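Local coordinates for VWFA domain-containing protein (Alicyclobacillus acidocaldarius subsp. acidocaldarius, PDB 3RAG) that is of unknown function but carries a von Willebrand factor A-like fold and binds a sodium ion, consistent with a metal-dependent binding role, at residues A[89-92]-A[93-97]. Sequence-based numbering, arbitrary orientation.
Sequences QTMQ and MTLQQ
Residues 89-92 and 93-97 are successive turns of one alpha helix, 79-106. Four i to i+4 backbone bonds join them. Met93 N donates to Gln89 O at 3.0 Å, and Thr94, Leu95 and Gln96 donate in the same way to Thr90, Met91 and Gln92. Met91 and Met93 are both selenomethionine in the crystal. Met91 and Leu95 lie side by side and point the same way, with Met91 CG 3.7 Å from Leu95 CD1. Met93 bends back at its end (chi3 -69°), which brings CE within 3.9 Å of Gln89 CG and 4.1 Å of Thr90 CG2. Thr94 OG1 lies 3.1 Å from Thr90 O, which already accepts the Thr94 amide. The Thr90 hydroxyl is hydrogen-bonded to Met86 O, its strongest partner, and lies by Asn42 OD1 as well. Gln92 and Gln96 meet at an angle, their amide planes 39° apart. Gln92 NE2 is 3.6 Å from Gln96 OE1, a loose polar approach. Gln96 CG is anti to the carbonyl carbon (chi1 -71°) and so beside the backbone N, which brings it to 3.2 Å from Gln92 O, the acceptor of the Gln96 amide. An alanine in place of Gln96 would lose the amide beside Gln92 and is likely to weaken packing on Met123 and Val126. Buried Met91 and Leu95 thus pack on Ile10 of strand 10-17, Leu95 also touching Leu129, while the side chains of Gln92 and Gln96 lie against helix 116-132.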
loop_
_atom_site.group_PDB
_atom_site.type_symbol
_atom_site.label_atom_id
_atom_site.label_comp_id
_atom_site.label_asym_id
_atom_site.label_seq_id
_atom_site.Cartn_x
_atom_site.Cartn_y
_atom_site.Cartn_z
ATOM N N GLN A 89 5.930 7.760 4.540
ATOM C CA GLN A 89 7.365 7.585 4.502
ATOM C C GLN A 89 7.844 6.927 3.203
ATOM O O GLN A 89 8.856 7.334 2.646
ATOM C CB GLN A 89 7.846 6.846 5.757
ATOM C CG GLN A 89 9.318 6.690 5.878
ATOM C CD GLN A 89 9.710 6.141 7.244
ATOM O OE1 GLN A 89 8.940 6.239 8.209
ATOM N NE2 GLN A 89 10.904 5.554 7.330
ATOM N N THR A 90 7.128 5.916 2.708
ATOM C CA THR A 90 7.528 5.292 1.444
ATOM C C THR A 90 7.260 6.218 0.234
ATOM O O THR A 90 8.058 6.239 -0.705
ATOM C CB THR A 90 6.857 3.872 1.221
ATOM O OG1 THR A 90 5.424 3.987 1.288
ATOM C CG2 THR A 90 7.337 2.863 2.279
HETATM N N MSE A 91 6.169 6.990 0.264
HETATM C CA MSE A 91 5.918 8.007 -0.780
HETATM C C MSE A 91 7.079 9.009 -0.797
HETATM O O MSE A 91 7.639 9.338 -1.850
HETATM C CB MSE A 91 4.545 8.714 -0.576
HETATM C CG MSE A 91 4.223 9.906 -1.542
HETATM SE SE MSE A 91 2.434 10.293 -1.758
HETATM C CE MSE A 91 1.868 9.337 -0.337
ATOM N N GLN A 92 7.488 9.443 0.382
ATOM C CA GLN A 92 8.611 10.378 0.474
ATOM C C GLN A 92 9.895 9.791 -0.117
ATOM O O GLN A 92 10.566 10.444 -0.902
ATOM C CB GLN A 92 8.855 10.826 1.910
ATOM C CG GLN A 92 10.022 11.815 2.006
ATOM C CD GLN A 92 10.339 12.251 3.423
ATOM O OE1 GLN A 92 10.054 11.544 4.392
ATOM N NE2 GLN A 92 10.943 13.425 3.550
HETATM N N MSE A 93 10.239 8.556 0.251
HETATM C CA MSE A 93 11.430 7.924 -0.309
HETATM C C MSE A 93 11.380 7.766 -1.834
HETATM O O MSE A 93 12.378 8.003 -2.531
HETATM C CB MSE A 93 11.719 6.576 0.392
HETATM C CG MSE A 93 12.277 6.765 1.811
HETATM SE SE MSE A 93 12.634 5.240 2.746
HETATM C CE MSE A 93 11.004 4.606 3.057
ATOM N N THR A 94 10.224 7.362 -2.354
ATOM C CA THR A 94 10.078 7.188 -3.786
ATOM C C THR A 94 10.260 8.535 -4.505
ATOM O O THR A 94 10.947 8.629 -5.527
ATOM C CB THR A 94 8.697 6.591 -4.127
ATOM O OG1 THR A 94 8.613 5.260 -3.570
ATOM C CG2 THR A 94 8.497 6.515 -5.631
ATOM N N LEU A 95 9.637 9.573 -3.966
ATOM C CA LEU A 95 9.725 10.895 -4.595
ATOM C C LEU A 95 11.137 11.492 -4.508
ATOM O O LEU A 95 11.580 12.216 -5.415
ATOM C CB LEU A 95 8.677 11.839 -3.993
ATOM C CG LEU A 95 7.245 11.433 -4.346
ATOM C CD1 LEU A 95 6.284 12.264 -3.516
ATOM C CD2 LEU A 95 6.982 11.628 -5.852
ATOM N N GLN A 96 11.848 11.195 -3.423
ATOM C CA GLN A 96 13.235 11.631 -3.311
ATOM C C GLN A 96 14.059 11.007 -4.426
ATOM O O GLN A 96 14.923 11.657 -5.009
ATOM C CB GLN A 96 13.830 11.282 -1.940
ATOM C CG GLN A 96 13.252 12.116 -0.809
ATOM C CD GLN A 96 13.705 11.674 0.575
ATOM O OE1 GLN A 96 13.759 12.485 1.493
ATOM N NE2 GLN A 96 14.006 10.386 0.736
ATOM N N GLN A 97 13.781 9.745 -4.729
ATOM C CA GLN A 97 14.495 9.052 -5.794
ATOM C C GLN A 97 14.149 9.670 -7.133
ATOM O O GLN A 97 15.020 9.854 -7.976
ATOM C CB GLN A 97 14.158 7.545 -5.808
ATOM C CG GLN A 97 14.391 6.831 -4.471
ATOM C CD GLN A 97 13.766 5.413 -4.398
ATOM O OE1 GLN A 97 12.712 5.125 -4.998
ATOM N NE2 GLN A 97 14.422 4.531 -3.647
#